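Local coordinates for branched-chain-amino-acid aminotransferase (PDB 6JIF), which catalyses the pyridoxal-phosphate-dependent transfer of amino groups between branched-chain amino acids and 2-oxo acids, at residues B[43-46]-B[51-54]; B[175-180]-B[305-310]. All coordinates share one frame; numbering follows the deposited sequence.

Interaction 1: residues B[43-46]-B[51-54]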
loop_
_atom_site.group_PDB
_atom_site.type_symbol
_atom_site.label_atom_id
_atom_site.label_comp_id
_atom_site.label_asym_id
_atom_site.label_seq_id
_atom_site.Cartn_x
_atom_site.Cartn_y
_atom_site.Cartn_z
ATOM N N LEU B 43 10.299 -5.119 -20.513
ATOM C CA LEU B 43 10.957 -5.341 -19.233
ATOM C C LEU B 43 12.272 -4.557 -19.202
ATOM O O LEU B 43 13.107 -4.707 -20.094
ATOM C CB LEU B 43 11.218 -6.832 -19.011
ATOM C CG LEU B 43 11.865 -7.270 -17.688
ATOM C CD1 LEU B 43 10.966 -7.051 -16.483
ATOM C CD2 LEU B 43 12.204 -8.735 -17.848
ATOM N N SER B 44 12.456 -3.734 -18.166
ATOM C CA SER B 44 13.658 -2.917 -18.063
ATOM C C SER B 44 14.091 -2.842 -16.601
ATOM O O SER B 44 13.262 -2.643 -15.721
ATOM C CB SER B 44 13.390 -1.519 -18.662
ATOM O OG SER B 44 14.483 -0.622 -18.406
ATOM N N TYR B 45 15.392 -2.991 -16.326
ATOM C CA TYR B 45 15.891 -2.966 -14.947
ATOM C C TYR B 45 16.594 -1.651 -14.626
ATOM O O TYR B 45 17.337 -1.120 -15.447
ATOM C CB TYR B 45 16.882 -4.113 -14.698
ATOM C CG TYR B 45 16.258 -5.488 -14.733
ATOM C CD1 TYR B 45 16.148 -6.193 -15.925
ATOM C CD2 TYR B 45 15.818 -6.086 -13.574
ATOM C CE1 TYR B 45 15.580 -7.464 -15.948
ATOM C CE2 TYR B 45 15.257 -7.347 -13.578
ATOM C CZ TYR B 45 15.129 -8.034 -14.765
ATOM O OH TYR B 45 14.563 -9.310 -14.766
ATOM N N PHE B 46 16.388 -1.133 -13.419
ATOM C CA PHE B 46 17.186 -0.006 -12.949
ATOM C C PHE B 46 18.209 -0.554 -11.967
ATOM O O PHE B 46 17.837 -1.148 -10.941
ATOM C CB PHE B 46 16.294 1.065 -12.341
ATOM C CG PHE B 46 17.023 2.341 -11.944
ATOM C CD1 PHE B 46 17.686 2.444 -10.692
ATOM C CD2 PHE B 46 16.976 3.454 -12.756
ATOM C CE1 PHE B 46 18.333 3.620 -10.305
ATOM C CE2 PHE B 46 17.618 4.632 -12.368
ATOM C CZ PHE B 46 18.293 4.714 -11.133
ATOM N N TRP B 51 18.560 3.113 -15.944
ATOM C CA TRP B 51 17.731 2.131 -16.633
ATOM C C TRP B 51 18.538 1.473 -17.737
ATOM O O TRP B 51 19.362 2.115 -18.412
ATOM C CB TRP B 51 16.470 2.763 -17.244
ATOM C CG TRP B 51 15.442 3.237 -16.233
ATOM C CD1 TRP B 51 15.168 4.526 -15.913
ATOM C CD2 TRP B 51 14.600 2.439 -15.420
ATOM N NE1 TRP B 51 14.196 4.595 -14.962
ATOM C CE2 TRP B 51 13.813 3.323 -14.641
ATOM C CE3 TRP B 51 14.395 1.072 -15.292
ATOM C CZ2 TRP B 51 12.888 2.889 -13.711
ATOM C CZ3 TRP B 51 13.449 0.640 -14.368
ATOM C CH2 TRP B 51 12.699 1.546 -13.600
ATOM N N ASP B 52 18.331 0.177 -17.909
ATOM C CA ASP B 52 18.920 -0.485 -19.054
ATOM C C ASP B 52 18.152 -0.096 -20.310
ATOM O O ASP B 52 17.234 0.721 -20.287
ATOM C CB ASP B 52 18.975 -1.994 -18.840
ATOM C CG ASP B 52 17.608 -2.628 -18.724
ATOM O OD1 ASP B 52 16.621 -2.110 -19.281
ATOM O OD2 ASP B 52 17.529 -3.693 -18.094
ATOM N N LYS B 53 18.508 -0.703 -21.429
ATOM C CA LYS B 53 17.828 -0.275 -22.636
ATOM C C LYS B 53 16.483 -0.947 -22.806
ATOM O O LYS B 53 15.704 -0.527 -23.654
ATOM C CB LYS B 53 18.712 -0.559 -23.850
ATOM C CG LYS B 53 19.680 0.568 -24.174
ATOM C CD LYS B 53 20.635 0.856 -23.010
ATOM C CE LYS B 53 21.526 2.080 -23.258
ATOM N NZ LYS B 53 21.889 2.174 -24.712
ATOM N N GLY B 54 16.132 -1.890 -21.950
ATOM C CA GLY B 54 14.848 -2.530 -22.053
ATOM C C GLY B 54 14.839 -3.587 -23.144
ATOM O O GLY B 54 15.600 -3.547 -24.105
HETATM O O HOH W 1 15.806 -5.459 -19.710
#
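F46 and W51 pair across a beta hairpin, formed by strands 41-47 and 50-57 at one edge of an antiparallel sheet. They are an antiparallel non-hydrogen-bonded pair, with CA atoms 4.3 Å apart, and both side chains lie on the same face of the sheet. F46 turns its ring edge to the face of the W51 indole in a T-shaped stack, with planes 74° apart. CD2 of F46 leads this approach over the indole. Beside it, F46 CB makes a CH-pi contact 3.5 Å from the centroid of the six-membered ring of W51. P113 packs on both residues, and W51 NE1 is hydrogen-bonded to Q114 O.

One step along, D52 N donates to Y45 O at 3.0 Å. The return bond is not backbone to backbone. The D52 carboxylate steps in, and Y45 N donates to D52 OD2 at 2.9 Å with an N-H...O angle of 162°. The D52 side chain can do this because chi1 of 64° sets CG between its own N and carbonyl carbon. OD1 takes two more bonds. The hydroxyl of S44 donates to it from one face of the carboxylate plane, with OG 2.7 Å from D52 OD1. G54 N reaches it from the opposite face and closes an Asx turn. Replacing D52 with an alanine would probably leave S44 OG and the N-H groups of Y45 and G54 without this acceptor and let the turn at 52-54 relax. At G54 the chain comes close to L43, and G54 CA makes a CA-H...O contact with L43 O, 3.4 Å from CA to O. A water bridges the same two strands, donating to L43 O at 2.8 Å and to D52 OD2 at 2.9 Å.

Interaction 2: residues B[175-180]-B[305-310]. With PLP (pyridoxal-5'-phosphate), chain D.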
loop_
_atom_site.group_PDB
_atom_site.type_symbol
_atom_site.label_atom_id
_atom_site.label_comp_id
_atom_site.label_asym_id
_atom_site.label_seq_id
_atom_site.Cartn_x
_atom_site.Cartn_y
_atom_site.Cartn_z
ATOM N N GLY B 175 -12.702 -5.449 -23.642
ATOM C CA GLY B 175 -13.919 -4.999 -24.274
ATOM C C GLY B 175 -14.583 -3.976 -23.399
ATOM O O GLY B 175 -13.919 -3.205 -22.707
ATOM N N ALA B 176 -15.910 -3.960 -23.427
ATOM C CA ALA B 176 -16.668 -3.085 -22.551
ATOM C C ALA B 176 -16.466 -3.559 -21.125
ATOM O O ALA B 176 -16.505 -4.762 -20.852
ATOM C CB ALA B 176 -18.157 -3.133 -22.912
ATOM N N TYR B 177 -16.287 -2.621 -20.202
ATOM C CA TYR B 177 -16.092 -3.021 -18.814
ATOM C C TYR B 177 -17.382 -3.624 -18.254
ATOM O O TYR B 177 -17.351 -4.673 -17.603
ATOM C CB TYR B 177 -15.621 -1.817 -17.989
ATOM C CG TYR B 177 -15.257 -2.148 -16.552
ATOM C CD1 TYR B 177 -16.237 -2.256 -15.561
ATOM C CD2 TYR B 177 -13.928 -2.348 -16.185
ATOM C CE1 TYR B 177 -15.897 -2.571 -14.246
ATOM C CE2 TYR B 177 -13.573 -2.652 -14.883
ATOM C CZ TYR B 177 -14.557 -2.768 -13.913
ATOM O OH TYR B 177 -14.202 -3.086 -12.617
ATOM N N PHE B 178 -18.518 -2.956 -18.455
ATOM C CA PHE B 178 -19.838 -3.544 -18.240
ATOM C C PHE B 178 -20.401 -3.981 -19.585
ATOM O O PHE B 178 -20.342 -3.224 -20.561
ATOM C CB PHE B 178 -20.794 -2.559 -17.575
ATOM C CG PHE B 178 -20.283 -2.037 -16.278
ATOM C CD1 PHE B 178 -19.645 -0.784 -16.204
ATOM C CD2 PHE B 178 -20.398 -2.796 -15.119
ATOM C CE1 PHE B 178 -19.141 -0.312 -14.988
ATOM C CE2 PHE B 178 -19.900 -2.320 -13.917
ATOM C CZ PHE B 178 -19.278 -1.078 -13.857
ATOM N N LYS B 179 -21.004 -5.167 -19.634
ATOM C CA LYS B 179 -21.654 -5.530 -20.882
ATOM C C LYS B 179 -23.089 -4.997 -20.900
ATOM O O LYS B 179 -23.692 -4.744 -19.852
ATOM C CB LYS B 179 -21.609 -7.038 -21.165
ATOM C CG LYS B 179 -20.172 -7.640 -21.159
ATOM C CD LYS B 179 -20.160 -8.668 -22.332
ATOM C CE LYS B 179 -19.021 -9.717 -22.591
ATOM N NZ LYS B 179 -18.631 -10.806 -21.633
ATOM N N GLY B 180 -23.594 -4.736 -22.115
ATOM C CA GLY B 180 -24.892 -4.114 -22.303
ATOM C C GLY B 180 -24.837 -2.650 -22.704
ATOM O O GLY B 180 -25.879 -2.071 -23.060
ATOM N N THR B 305 -10.060 5.014 -16.995
ATOM C CA THR B 305 -9.620 4.423 -18.257
ATOM C C THR B 305 -10.394 3.136 -18.566
ATOM O O THR B 305 -10.802 2.912 -19.706
ATOM C CB THR B 305 -8.103 4.171 -18.215
ATOM O OG1 THR B 305 -7.413 5.446 -18.206
ATOM C CG2 THR B 305 -7.695 3.347 -19.414
ATOM N N ALA B 306 -10.556 2.255 -17.573
ATOM C CA ALA B 306 -11.164 0.951 -17.847
ATOM C C ALA B 306 -12.647 1.083 -18.185
ATOM O O ALA B 306 -13.133 0.474 -19.149
ATOM C CB ALA B 306 -10.946 -0.003 -16.669
ATOM N N ALA B 307 -13.379 1.880 -17.429
ATOM C CA ALA B 307 -14.818 1.968 -17.632
ATOM C C ALA B 307 -15.222 3.060 -18.606
ATOM O O ALA B 307 -16.298 2.974 -19.201
ATOM C CB ALA B 307 -15.481 2.235 -16.290
ATOM N N VAL B 308 -14.327 3.998 -18.898
ATOM C CA VAL B 308 -14.580 5.228 -19.658
ATOM C C VAL B 308 -15.534 6.096 -18.831
ATOM O O VAL B 308 -15.075 6.972 -18.065
ATOM C CB VAL B 308 -15.066 4.994 -21.114
ATOM C CG1 VAL B 308 -15.086 6.329 -21.856
ATOM C CG2 VAL B 308 -14.127 4.017 -21.837
ATOM N N ILE B 309 -16.844 5.824 -18.899
ATOM C CA ILE B 309 -17.797 6.489 -18.021
ATOM C C ILE B 309 -18.722 5.418 -17.474
ATOM O O ILE B 309 -19.248 4.615 -18.241
ATOM C CB ILE B 309 -18.609 7.574 -18.748
ATOM C CG1 ILE B 309 -17.698 8.746 -19.077
ATOM C CG2 ILE B 309 -19.785 8.076 -17.855
ATOM C CD1 ILE B 309 -18.432 9.906 -19.675
ATOM N N THR B 310 -18.916 5.395 -16.144
ATOM C CA THR B 310 -19.948 4.541 -15.561
ATOM C C THR B 310 -21.053 5.465 -15.074
ATOM O O THR B 310 -20.815 6.249 -14.151
ATOM C CB THR B 310 -19.372 3.727 -14.405
ATOM O OG1 THR B 310 -18.264 2.942 -14.881
ATOM C CG2 THR B 310 -20.447 2.831 -13.792
HETATM N N1 PLP D . -9.641 7.295 -9.254
HETATM C C2 PLP D . -8.785 6.394 -8.694
HETATM C C2A PLP D . -8.841 6.244 -7.207
HETATM C C3 PLP D . -7.865 5.701 -9.482
HETATM O O3 PLP D . -6.976 4.842 -8.889
HETATM C C4 PLP D . -7.856 5.898 -10.887
HETATM C C4A PLP D . -6.752 5.325 -11.757
HETATM C C5 PLP D . -8.779 6.823 -11.412
HETATM C C6 PLP D . -9.626 7.501 -10.587
HETATM C C5A PLP D . -8.962 7.102 -12.871
HETATM O O4P PLP D . -7.774 7.474 -13.461
HETATM P P PLP D . -7.655 7.386 -15.050
HETATM O O1P PLP D . -8.774 8.172 -15.689
HETATM O O2P PLP D . -6.300 8.066 -15.297
HETATM O O3P PLP D . -7.717 5.941 -15.537
HETATM O O HOH W 2 -15.659 -0.029 -21.204
#
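Y177 holds CG opposite its backbone N (chi1 -174°), which lays its ring beside the turn at A306 and A307. F178 is set differently, with CG opposite the carbonyl carbon (chi1 -57°), and its ring extends to T310. The segments meet by van der Waals packing. Y177 CD2 touches A306 CB at 3.8 Å, and Y177 CB lies 3.6 Å from A306 O. Y177 CB also packs against A307 CA.

The F178 ring meets T310 with its edge. OG1 of T310 lies near the ring plane, 3.4 Å from F178 CE1, and the T310 methyl CG2 is close to the same carbon. The two side chains cross at about a right angle. Y177 CD1 lies over one face of the F178 ring, toward its rim, about 3.5 Å above the plane. H185, on strand 185-189, touches both F178 and T310.

No direct hydrogen bond joins the two segments. A water does so instead: it accepts from Y177 N at 2.8 Å and donates to A306 O at 3.3 Å.

T305 takes no part in this packing and serves the cofactor. Its backbone N donates to O3P of PLP, and its hydroxyl adds a second bond, OG1 to O3P at 2.7 Å. One phosphate oxygen is thus gripped twice by one residue. I267 and T268 also bind PLP, as do R102 and Y209. The loop 175-180 therefore packs on the residues that follow T305, a phosphate-binding residue in the PLP site of this class IV aminotransferase.

How the interactions relate
The two contacts lie on opposite sides of the chain's centre, 33 Å apart between centres and about 20 Å between nearest atoms. They do not touch. Along the chain they come in series: interaction 1 closes before interaction 2 opens. Interaction 1 joins two neighbouring strands at the outer edge of the antiparallel sheet. Interaction 2 joins the loop between strands 164-174 and 185-189 to the turn leading into strand 308-317 of the mixed sheet. Strand 164-174 connects them: it pairs with strand 41-47 and then runs on to the loop of interaction 2. Of the two, only interaction 2 includes a PLP-binding residue; interaction 1 is a hairpin at the periphery.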